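Local coordinates for protein luciferase-like enzymeAMP-CoA-ligase (Zophobas atratus, PDB 4W8O) that probably activates carboxylic acids with ATP and joins them to coenzyme A, as related AMP-forming acyl-CoA ligases of the luciferase family do, at residues A[221-224]-A[228-231]; A[232-237]-A[242-247]; A[357-362]-A[400-405]. One frame throughout, in Å; residues are numbered along the deposited sequence.

Contact 1 of 3, residues A[221-224]-A[228-231]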
ATOM      1  N   HIS A 221       1.084 -10.046  -5.178  1.00 32.52           N
ATOM      2  CA  HIS A 221       0.704  -9.847  -3.789  1.00 31.93           C
ATOM      3  C   HIS A 221      -0.691 -10.380  -3.527  1.00 31.44           C
ATOM      4  O   HIS A 221      -1.453 -10.653  -4.453  1.00 31.46           O
ATOM      5  CB  HIS A 221       0.796  -8.371  -3.418  1.00 31.47           C
ATOM      6  CG  HIS A 221      -0.304  -7.544  -3.988  1.00 31.58           C
ATOM      7  ND1 HIS A 221      -1.331  -7.043  -3.218  1.00 32.04           N
ATOM      8  CD2 HIS A 221      -0.560  -7.158  -5.257  1.00 32.24           C
ATOM      9  CE1 HIS A 221      -2.166  -6.370  -3.990  1.00 32.13           C
ATOM     10  NE2 HIS A 221      -1.721  -6.429  -5.231  1.00 32.22           N
ATOM     11  N   PHE A 222      -1.008 -10.525  -2.252  1.00 31.28           N
ATOM     12  CA  PHE A 222      -2.289 -11.074  -1.818  1.00 31.56           C
ATOM     13  C   PHE A 222      -3.120 -10.073  -1.031  1.00 30.57           C
ATOM     14  O   PHE A 222      -4.332 -10.238  -0.931  1.00 31.65           O
ATOM     15  CB  PHE A 222      -2.042 -12.318  -0.960  1.00 32.43           C
ATOM     16  CG  PHE A 222      -1.212 -13.366  -1.651  1.00 33.93           C
ATOM     17  CD1 PHE A 222      -1.796 -14.258  -2.536  1.00 34.65           C
ATOM     18  CD2 PHE A 222       0.151 -13.443  -1.438  1.00 35.00           C
ATOM     19  CE1 PHE A 222      -1.037 -15.209  -3.193  1.00 35.33           C
ATOM     20  CE2 PHE A 222       0.919 -14.394  -2.092  1.00 36.08           C
ATOM     21  CZ  PHE A 222       0.322 -15.276  -2.972  1.00 36.40           C
ATOM     22  N   THR A 223      -2.473  -9.063  -0.454  1.00 30.08           N
ATOM     23  CA  THR A 223      -3.144  -8.080   0.388  1.00 29.96           C
ATOM     24  C   THR A 223      -4.139  -7.263  -0.410  1.00 29.28           C
ATOM     25  O   THR A 223      -3.882  -6.900  -1.552  1.00 29.43           O
ATOM     26  CB  THR A 223      -2.149  -7.077   1.022  1.00 30.52           C
ATOM     27  OG1 THR A 223      -1.201  -6.639   0.033  1.00 29.84           O
ATOM     28  CG2 THR A 223      -1.417  -7.711   2.204  1.00 31.63           C
ATOM     29  N   THR A 224      -5.262  -6.952   0.221  1.00 29.45           N
ATOM     30  CA  THR A 224      -6.290  -6.104  -0.370  1.00 29.08           C
ATOM     31  C   THR A 224      -5.871  -4.648  -0.270  1.00 29.01           C
ATOM     32  O   THR A 224      -4.876  -4.327   0.393  1.00 28.47           O
ATOM     33  CB  THR A 224      -7.631  -6.285   0.354  1.00 29.19           C
ATOM     34  OG1 THR A 224      -7.466  -5.970   1.740  1.00 28.63           O
ATOM     35  CG2 THR A 224      -8.130  -7.722   0.208  1.00 30.19           C
ATOM     36  N   ILE A 228      -1.983  -0.580   3.378  1.00 29.55           N
ATOM     37  CA  ILE A 228      -0.969   0.279   2.774  1.00 30.95           C
ATOM     38  C   ILE A 228      -0.174  -0.454   1.691  1.00 30.89           C
ATOM     39  O   ILE A 228       0.090   0.107   0.644  1.00 29.80           O
ATOM     40  CB  ILE A 228      -0.027   0.869   3.852  1.00 32.32           C
ATOM     41  CG1 ILE A 228       0.973   1.869   3.253  1.00 33.34           C
ATOM     42  CG2 ILE A 228       0.728  -0.225   4.581  1.00 33.46           C
ATOM     43  CD1 ILE A 228       0.357   3.153   2.760  1.00 32.58           C
ATOM     44  N   THR A 229       0.192  -1.708   1.925  1.00 31.48           N
ATOM     45  CA  THR A 229       0.981  -2.452   0.938  1.00 32.41           C
ATOM     46  C   THR A 229       0.245  -2.626  -0.398  1.00 32.18           C
ATOM     47  O   THR A 229       0.848  -2.498  -1.469  1.00 33.25           O
ATOM     48  CB  THR A 229       1.394  -3.825   1.472  1.00 33.69           C
ATOM     49  OG1 THR A 229       0.234  -4.517   1.953  1.00 34.21           O
ATOM     50  CG2 THR A 229       2.390  -3.670   2.605  1.00 34.44           C
ATOM     51  N   GLY A 230      -1.049  -2.919  -0.344  1.00 30.79           N
ATOM     52  CA  GLY A 230      -1.844  -3.021  -1.564  1.00 30.45           C
ATOM     53  C   GLY A 230      -1.793  -1.739  -2.396  1.00 30.57           C
ATOM     54  O   GLY A 230      -1.472  -1.767  -3.583  1.00 29.69           O
ATOM     55  N   MET A 231      -2.113  -0.617  -1.759  1.00 30.50           N
ATOM     56  CA  MET A 231      -2.148   0.683  -2.428  1.00 30.69           C
ATOM     57  C   MET A 231      -0.765   1.137  -2.866  1.00 29.77           C
ATOM     58  O   MET A 231      -0.613   1.679  -3.962  1.00 29.32           O
ATOM     59  CB  MET A 231      -2.759   1.753  -1.502  1.00 31.26           C
ATOM     60  CG  MET A 231      -4.267   1.663  -1.363  1.00 31.85           C
ATOM     61  SD  MET A 231      -5.118   2.013  -2.915  1.00 31.60           S
ATOM     62  CE  MET A 231      -4.730   3.745  -3.161  1.00 33.58           C
TER
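The turn from a beta strand into the following helix brings Thr223 against Thr229 and sets His221 beside Gly230, at the junction of strand 218-221 and helix 228-239 in the AMP-binding enzyme fold. The junction belongs to a beta-alpha-beta unit and borders the pocket occupied by a polyethylene glycol molecule, to which Ile228 and Thr229 both contribute. One side-chain hydrogen bond spans the contact, between Thr223 OG1 and Thr229 OG1 at 3.2 Å, with either hydroxyl able to donate. The two threonine side chains cross at about a right angle, and the methyl Thr223 CG2 lies 3.6 Å from Thr229 OG1, packing alongside the polar pair. Thr223 OG1 is gripped twice, since it also pairs with His221 ND1 at 3.3 Å in a fairly straight bond of 157°. That hydroxyl is reached because it stands between the backbone N and carbonyl carbon of Thr223 (chi1 44°). Phe268 of strand 266-268 touches both threonines. The first turn of the helix is pressed close to the loop at Gly230, where a CB would fall only 2.5 Å from Thr224 O. With no side chain there, Gly230 CA comes to 3.8 Å from Thr224 O and to 4.1 Å from His221 CE1.

Contact 2 of 3, residues A[232-237]-A[242-247]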
ATOM      1  N   ALA A 232       0.238   0.930  -2.012  1.00 29.00           N
ATOM      2  CA  ALA A 232       1.604   1.321  -2.346  1.00 29.02           C
ATOM      3  C   ALA A 232       2.168   0.488  -3.519  1.00 29.47           C
ATOM      4  O   ALA A 232       2.894   1.024  -4.372  1.00 28.62           O
ATOM      5  CB  ALA A 232       2.509   1.246  -1.123  1.00 29.37           C
ATOM      6  N   ILE A 233       1.826  -0.804  -3.581  1.00 29.33           N
ATOM      7  CA  ILE A 233       2.284  -1.646  -4.699  1.00 30.41           C
ATOM      8  C   ILE A 233       1.637  -1.168  -6.006  1.00 30.26           C
ATOM      9  O   ILE A 233       2.316  -1.015  -7.013  1.00 31.08           O
ATOM     10  CB  ILE A 233       2.050  -3.151  -4.447  1.00 30.66           C
ATOM     11  CG1 ILE A 233       3.024  -3.671  -3.384  1.00 31.69           C
ATOM     12  CG2 ILE A 233       2.246  -3.962  -5.721  1.00 31.14           C
ATOM     13  CD1 ILE A 233       2.629  -5.008  -2.791  1.00 31.62           C
ATOM     14  N   LEU A 234       0.342  -0.886  -5.983  1.00 29.76           N
ATOM     15  CA  LEU A 234      -0.318  -0.359  -7.172  1.00 30.29           C
ATOM     16  C   LEU A 234       0.392   0.915  -7.669  1.00 30.98           C
ATOM     17  O   LEU A 234       0.777   1.000  -8.836  1.00 31.80           O
ATOM     18  CB  LEU A 234      -1.803  -0.092  -6.897  1.00 29.91           C
ATOM     19  CG  LEU A 234      -2.637   0.479  -8.062  1.00 31.06           C
ATOM     20  CD1 LEU A 234      -4.097   0.037  -7.980  1.00 31.42           C
ATOM     21  CD2 LEU A 234      -2.564   2.003  -8.148  1.00 31.06           C
ATOM     22  N   GLY A 235       0.565   1.891  -6.784  1.00 30.20           N
ATOM     23  CA  GLY A 235       1.265   3.126  -7.132  1.00 30.99           C
ATOM     24  C   GLY A 235       2.654   2.893  -7.708  1.00 30.89           C
ATOM     25  O   GLY A 235       3.025   3.493  -8.720  1.00 30.25           O
ATOM     26  N   ARG A 236       3.401   2.004  -7.058  1.00 30.73           N
ATOM     27  CA  ARG A 236       4.770   1.673  -7.442  1.00 31.84           C
ATOM     28  C   ARG A 236       4.861   0.965  -8.803  1.00 31.57           C
ATOM     29  O   ARG A 236       5.796   1.215  -9.552  1.00 32.06           O
ATOM     30  CB  ARG A 236       5.438   0.832  -6.335  1.00 32.28           C
ATOM     31  CG  ARG A 236       6.773   0.207  -6.684  1.00 33.34           C
ATOM     32  CD  ARG A 236       7.849   1.231  -7.015  1.00 35.37           C
ATOM     33  NE  ARG A 236       9.082   0.543  -7.406  1.00 36.58           N
ATOM     34  CZ  ARG A 236       9.315   0.022  -8.611  1.00 37.00           C
ATOM     35  NH1 ARG A 236       8.421   0.110  -9.593  1.00 36.42           N
ATOM     36  NH2 ARG A 236      10.460  -0.594  -8.840  1.00 38.86           N
ATOM     37  N   THR A 237       3.903   0.096  -9.126  1.00 30.78           N
ATOM     38  CA  THR A 237       3.934  -0.582 -10.426  1.00 31.08           C
ATOM     39  C   THR A 237       3.550   0.367 -11.564  1.00 31.17           C
ATOM     40  O   THR A 237       4.106   0.278 -12.664  1.00 32.41           O
ATOM     41  CB  THR A 237       3.043  -1.845 -10.475  1.00 30.75           C
ATOM     42  OG1 THR A 237       1.688  -1.507 -10.178  1.00 29.99           O
ATOM     43  CG2 THR A 237       3.544  -2.908  -9.497  1.00 30.61           C
ATOM     44  N   SER A 242       5.427  -1.301 -14.603  1.00 35.44           N
ATOM     45  CA  SER A 242       5.532  -2.701 -14.231  1.00 35.63           C
ATOM     46  C   SER A 242       4.152  -3.345 -14.158  1.00 35.02           C
ATOM     47  O   SER A 242       3.132  -2.679 -14.332  1.00 35.05           O
ATOM     48  CB  SER A 242       6.222  -2.820 -12.882  1.00 36.00           C
ATOM     49  OG  SER A 242       7.518  -2.253 -12.930  1.00 36.79           O
ATOM     50  N   THR A 243       4.133  -4.648 -13.900  1.00 35.11           N
ATOM     51  CA  THR A 243       2.898  -5.419 -13.854  1.00 34.74           C
ATOM     52  C   THR A 243       2.597  -5.832 -12.420  1.00 33.93           C
ATOM     53  O   THR A 243       3.471  -6.348 -11.726  1.00 34.38           O
ATOM     54  CB  THR A 243       3.018  -6.675 -14.738  1.00 35.81           C
ATOM     55  OG1 THR A 243       3.250  -6.271 -16.087  1.00 36.63           O
ATOM     56  CG2 THR A 243       1.750  -7.519 -14.676  1.00 35.45           C
ATOM     57  N   ARG A 244       1.360  -5.593 -11.983  1.00 33.83           N
ATOM     58  CA  ARG A 244       0.887  -6.059 -10.683  1.00 33.27           C
ATOM     59  C   ARG A 244       0.109  -7.361 -10.856  1.00 34.46           C
ATOM     60  O   ARG A 244      -0.840  -7.424 -11.651  1.00 35.07           O
ATOM     61  CB  ARG A 244      -0.005  -5.005 -10.029  1.00 32.70           C
ATOM     62  CG  ARG A 244      -0.382  -5.307  -8.577  1.00 32.42           C
ATOM     63  CD  ARG A 244      -1.049  -4.113  -7.903  1.00 31.95           C
ATOM     64  NE  ARG A 244      -2.271  -3.709  -8.604  1.00 31.56           N
ATOM     65  CZ  ARG A 244      -3.464  -4.286  -8.476  1.00 31.36           C
ATOM     66  NH1 ARG A 244      -3.648  -5.309  -7.647  1.00 32.08           N
ATOM     67  NH2 ARG A 244      -4.495  -3.827  -9.173  1.00 31.54           N
ATOM     68  N   VAL A 245       0.515  -8.393 -10.119  1.00 34.22           N
ATOM     69  CA  VAL A 245      -0.203  -9.668 -10.105  1.00 34.52           C
ATOM     70  C   VAL A 245      -0.855  -9.893  -8.736  1.00 33.57           C
ATOM     71  O   VAL A 245      -0.259  -9.619  -7.701  1.00 33.16           O
ATOM     72  CB  VAL A 245       0.734 -10.841 -10.457  1.00 35.64           C
ATOM     73  CG1 VAL A 245      -0.067 -12.114 -10.721  1.00 36.33           C
ATOM     74  CG2 VAL A 245       1.593 -10.486 -11.670  1.00 36.15           C
ATOM     75  N   PHE A 246      -2.094 -10.364  -8.739  1.00 33.41           N
ATOM     76  CA  PHE A 246      -2.785 -10.660  -7.492  1.00 33.23           C
ATOM     77  C   PHE A 246      -3.430 -12.041  -7.524  1.00 34.21           C
ATOM     78  O   PHE A 246      -3.693 -12.602  -8.587  1.00 34.40           O
ATOM     79  CB  PHE A 246      -3.828  -9.575  -7.164  1.00 31.79           C
ATOM     80  CG  PHE A 246      -4.882  -9.401  -8.221  1.00 31.87           C
ATOM     81  CD1 PHE A 246      -6.029 -10.179  -8.209  1.00 32.18           C
ATOM     82  CD2 PHE A 246      -4.724  -8.462  -9.232  1.00 31.75           C
ATOM     83  CE1 PHE A 246      -6.998 -10.028  -9.185  1.00 32.40           C
ATOM     84  CE2 PHE A 246      -5.689  -8.304 -10.211  1.00 32.18           C
ATOM     85  CZ  PHE A 246      -6.826  -9.094 -10.191  1.00 32.61           C
ATOM     86  N   ALA A 247      -3.651 -12.581  -6.333  1.00 35.89           N
ATOM     87  CA  ALA A 247      -4.394 -13.809  -6.145  1.00 37.31           C
ATOM     88  C   ALA A 247      -5.135 -13.699  -4.812  1.00 38.88           C
ATOM     89  O   ALA A 247      -4.677 -13.023  -3.878  1.00 36.78           O
ATOM     90  CB  ALA A 247      -3.459 -15.004  -6.163  1.00 38.64           C
TER
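Arg244 on strand 243-246 lays its aliphatic chain against Ile233, Leu234 and Thr237 of helix 228-239, the packing of helix on following strand in a beta-alpha-beta unit. The axes of helix 232-237 and the strand run roughly antiparallel, at 150°, with a closest approach of 8.2 Å. Arg244 sends CG anti to its own N (chi1 -171°) and continues extended until chi3 (59°), where it bends. Ahead of that bend, CD rests 3.9 Å from Leu234 CA and 4.0 Å from the Ile233 CG2 branch, which the arginine crosses at about a right angle. Past it, Leu234 CB approaches the guanidinium obliquely, 4.0 Å from Arg244 NE, and the CD1 methyl of the same leucine neighbours NH2. The charged end continues to His221, whose NE2 takes a hydrogen bond from NH1. Thr237 packs against the first carbon of the arginine side chain, the two side chains crossing at about a right angle; its OG1 stands 3.9 Å from Arg244 CB, and its CG2 methyl is close to Thr243 O. Where the chain leaves the helix, Ser242 N donates to Thr237 O at 2.8 Å. Thr237 CB and Ser242 CB are 4.1 Å apart. Asp240, in the intervening turn, takes both polar ends nearby, a salt bridge with Arg236 NH1 and a hydrogen bond with Ser242 OG. The strand lies in the mixed sheet between strands 35-39 and 218-221; Ile233 and Thr237 also reach Ile219 of the latter, while Arg236 packs on helix 199-211.

Contact 3 of 3, residues A[357-362]-A[400-405]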
ATOM      1  N   LEU A 357      14.499  10.434   7.717  1.00 36.95           N
ATOM      2  CA  LEU A 357      15.266  10.541   8.961  1.00 37.71           C
ATOM      3  C   LEU A 357      14.690   9.584  10.010  1.00 37.03           C
ATOM      4  O   LEU A 357      13.469   9.472  10.144  1.00 35.23           O
ATOM      5  CB  LEU A 357      15.222  11.968   9.506  1.00 38.51           C
ATOM      6  CG  LEU A 357      15.685  13.099   8.586  1.00 39.33           C
ATOM      7  CD1 LEU A 357      15.371  14.438   9.236  1.00 40.35           C
ATOM      8  CD2 LEU A 357      17.163  12.990   8.259  1.00 40.43           C
ATOM      9  N   LEU A 358      15.568   8.909  10.753  1.00 37.64           N
ATOM     10  CA  LEU A 358      15.148   8.014  11.838  1.00 37.66           C
ATOM     11  C   LEU A 358      16.002   8.231  13.080  1.00 39.26           C
ATOM     12  O   LEU A 358      17.236   8.244  13.002  1.00 40.51           O
ATOM     13  CB  LEU A 358      15.230   6.550  11.392  1.00 37.30           C
ATOM     14  CG  LEU A 358      14.640   5.522  12.366  1.00 37.63           C
ATOM     15  CD1 LEU A 358      14.075   4.344  11.599  1.00 37.07           C
ATOM     16  CD2 LEU A 358      15.652   5.035  13.400  1.00 39.01           C
ATOM     17  N   LYS A 359      15.347   8.418  14.219  1.00 39.56           N
ATOM     18  CA  LYS A 359      16.043   8.576  15.486  1.00 41.78           C
ATOM     19  C   LYS A 359      15.447   7.664  16.551  1.00 41.80           C
ATOM     20  O   LYS A 359      14.283   7.262  16.460  1.00 39.54           O
ATOM     21  CB  LYS A 359      16.016  10.043  15.944  1.00 43.41           C
ATOM     22  CG  LYS A 359      14.636  10.591  16.273  1.00 43.33           C
ATOM     23  CD  LYS A 359      14.688  12.065  16.649  1.00 44.85           C
ATOM     24  CE  LYS A 359      13.333  12.536  17.158  1.00 44.72           C
ATOM     25  NZ  LYS A 359      13.297  13.979  17.535  1.00 46.20           N
ATOM     26  N   ILE A 360      16.276   7.322  17.534  1.00 43.08           N
ATOM     27  CA  ILE A 360      15.858   6.569  18.717  1.00 44.35           C
ATOM     28  C   ILE A 360      15.903   7.535  19.896  1.00 46.44           C
ATOM     29  O   ILE A 360      16.952   8.125  20.160  1.00 48.06           O
ATOM     30  CB  ILE A 360      16.813   5.399  19.032  1.00 45.29           C
ATOM     31  CG1 ILE A 360      17.051   4.523  17.800  1.00 44.56           C
ATOM     32  CG2 ILE A 360      16.287   4.564  20.196  1.00 45.50           C
ATOM     33  CD1 ILE A 360      15.892   3.644  17.420  1.00 44.15           C
ATOM     34  N   VAL A 361      14.784   7.694  20.600  1.00 47.36           N
ATOM     35  CA  VAL A 361      14.694   8.646  21.707  1.00 49.84           C
ATOM     36  C   VAL A 361      14.417   7.949  23.032  1.00 52.60           C
ATOM     37  O   VAL A 361      13.508   7.125  23.148  1.00 51.46           O
ATOM     38  CB  VAL A 361      13.599   9.704  21.448  1.00 49.34           C
ATOM     39  CG1 VAL A 361      13.385  10.585  22.672  1.00 51.28           C
ATOM     40  CG2 VAL A 361      13.978  10.558  20.251  1.00 48.70           C
ATOM     41  N   ASN A 362      15.222   8.294  24.030  1.00 56.88           N
ATOM     42  CA  ASN A 362      14.962   7.912  25.409  1.00 60.59           C
ATOM     43  C   ASN A 362      13.786   8.737  25.945  1.00 62.98           C
ATOM     44  O   ASN A 362      13.900   9.951  26.053  1.00 64.48           O
ATOM     45  CB  ASN A 362      16.221   8.156  26.245  1.00 63.24           C
ATOM     46  CG  ASN A 362      15.950   8.159  27.731  1.00 65.96           C
ATOM     47  OD1 ASN A 362      14.992   7.550  28.206  1.00 66.71           O
ATOM     48  ND2 ASN A 362      16.795   8.855  28.478  1.00 68.47           N
ATOM     49  N   ASP A 400      10.075  18.169  17.344  1.00 43.79           N
ATOM     50  CA  ASP A 400      10.805  18.423  16.098  1.00 44.01           C
ATOM     51  C   ASP A 400      10.049  17.938  14.851  1.00 41.24           C
ATOM     52  O   ASP A 400      10.637  17.830  13.774  1.00 40.73           O
ATOM     53  CB  ASP A 400      12.188  17.763  16.163  1.00 45.84           C
ATOM     54  CG  ASP A 400      13.093  18.388  17.213  1.00 49.70           C
ATOM     55  OD1 ASP A 400      12.993  19.605  17.460  1.00 52.17           O
ATOM     56  OD2 ASP A 400      13.929  17.663  17.786  1.00 52.46           O
ATOM     57  N   GLY A 401       8.755  17.650  14.994  1.00 39.74           N
ATOM     58  CA  GLY A 401       7.924  17.215  13.866  1.00 37.53           C
ATOM     59  C   GLY A 401       8.158  15.782  13.408  1.00 37.09           C
ATOM     60  O   GLY A 401       7.803  15.432  12.282  1.00 35.86           O
ATOM     61  N   PHE A 402       8.757  14.949  14.266  1.00 36.71           N
ATOM     62  CA  PHE A 402       9.000  13.543  13.930  1.00 36.48           C
ATOM     63  C   PHE A 402       7.785  12.729  14.326  1.00 35.92           C
ATOM     64  O   PHE A 402       7.221  12.954  15.389  1.00 36.38           O
ATOM     65  CB  PHE A 402      10.202  12.981  14.684  1.00 37.15           C
ATOM     66  CG  PHE A 402      11.540  13.332  14.083  1.00 37.40           C
ATOM     67  CD1 PHE A 402      11.982  14.649  14.042  1.00 38.37           C
ATOM     68  CD2 PHE A 402      12.375  12.332  13.598  1.00 37.07           C
ATOM     69  CE1 PHE A 402      13.228  14.968  13.510  1.00 39.91           C
ATOM     70  CE2 PHE A 402      13.617  12.642  13.062  1.00 38.83           C
ATOM     71  CZ  PHE A 402      14.045  13.961  13.014  1.00 39.33           C
ATOM     72  N   LEU A 403       7.397  11.780  13.475  1.00 36.21           N
ATOM     73  CA  LEU A 403       6.322  10.835  13.788  1.00 36.26           C
ATOM     74  C   LEU A 403       6.805   9.845  14.844  1.00 37.13           C
ATOM     75  O   LEU A 403       7.861   9.234  14.693  1.00 37.57           O
ATOM     76  CB  LEU A 403       5.881  10.071  12.531  1.00 35.61           C
ATOM     77  CG  LEU A 403       4.849   8.938  12.696  1.00 36.07           C
ATOM     78  CD1 LEU A 403       3.455   9.489  12.991  1.00 35.69           C
ATOM     79  CD2 LEU A 403       4.816   8.049  11.459  1.00 35.84           C
ATOM     80  N   LYS A 404       6.025   9.686  15.904  1.00 38.04           N
ATOM     81  CA  LYS A 404       6.295   8.666  16.916  1.00 39.97           C
ATOM     82  C   LYS A 404       5.736   7.350  16.392  1.00 38.73           C
ATOM     83  O   LYS A 404       4.537   7.247  16.174  1.00 38.81           O
ATOM     84  CB  LYS A 404       5.622   9.042  18.236  1.00 41.26           C
ATOM     85  CG  LYS A 404       6.037  10.403  18.780  1.00 42.28           C
ATOM     86  CD  LYS A 404       5.179  10.774  19.975  1.00 44.25           C
ATOM     87  CE  LYS A 404       5.410  12.203  20.415  1.00 46.42           C
ATOM     88  NZ  LYS A 404       4.295  12.671  21.289  1.00 48.37           N
ATOM     89  N   THR A 405       6.595   6.360  16.155  1.00 37.86           N
ATOM     90  CA  THR A 405       6.148   5.103  15.547  1.00 38.11           C
ATOM     91  C   THR A 405       5.385   4.216  16.521  1.00 38.58           C
ATOM     92  O   THR A 405       4.706   3.276  16.101  1.00 39.36           O
ATOM     93  CB  THR A 405       7.312   4.253  15.015  1.00 38.20           C
ATOM     94  OG1 THR A 405       8.166   3.880  16.105  1.00 38.64           O
ATOM     95  CG2 THR A 405       8.091   5.002  13.941  1.00 37.99           C
TER
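Lys359 of strand 357-362, in the five-stranded antiparallel sheet, reaches over the ring of Phe402 in the loop leading into strand 403-411, with Leu357 at its flank. A cation-pi contact is made by Lys359 NZ, which stands 4.0 Å from the centroid of the Phe402 ring and 20° off its normal. The methylene behind it makes a CH-pi contact over the same face, Lys359 CE lying 3.8 Å from that centroid. Chi1 (65°) sets Lys359 CG between its backbone N and carbonyl carbon, outside the ring outline on the CD2-CE2 side, and the extended chain then carries CE over the face near CG and CD2 and NZ onward to CD1. Among charges, Lys359 NZ reaches Asp400 OD2 in a long salt bridge of 3.7 Å, but its stronger mate is Asp398, whose OD2 forms a salt bridge with it while OD1 accepts from the backbone N of Asp400 and of Phe402. Apolar packing comes from Leu357, with CB 4.0 Å from Phe402 CE2 and CD1 equally far from CZ. Replacing Phe402 by an alanine would probably cost Lys359 its cation-pi and CH-pi face and open a gap beside Leu357, leaving the ammonium to its carboxylates. Strands 357-362 and 403-411 are not neighbours in the sheet. Strand 367-380 runs between them, and its Lys380 touches the side chain of Phe402, with NZ hydrogen-bonded to Asp400 O, while strand 6-7 borders Leu357 and Leu358.

Contacts 1 and 2 share helix 228-239, with centres about 8 Å apart. The first holds the start of the helix to the loop before it, the second its later turns to the strand after it; His221 and Arg244 tie them together. Contact 2 is buried, built on the aliphatic part of an arginine and one backbone hydrogen bond, whereas contact 1 is partly buried and joined by hydroxyls. Both touch the pocket of a polyethylene glycol probably from the crystallisation liquor, through Ile228 and Thr229 and through Ala232. Contact 3, centred about 26 Å from contact 1 and 30 Å from contact 2, lies where a strand of a separate antiparallel sheet meets a partly exposed loop, combining an aromatic face with charges.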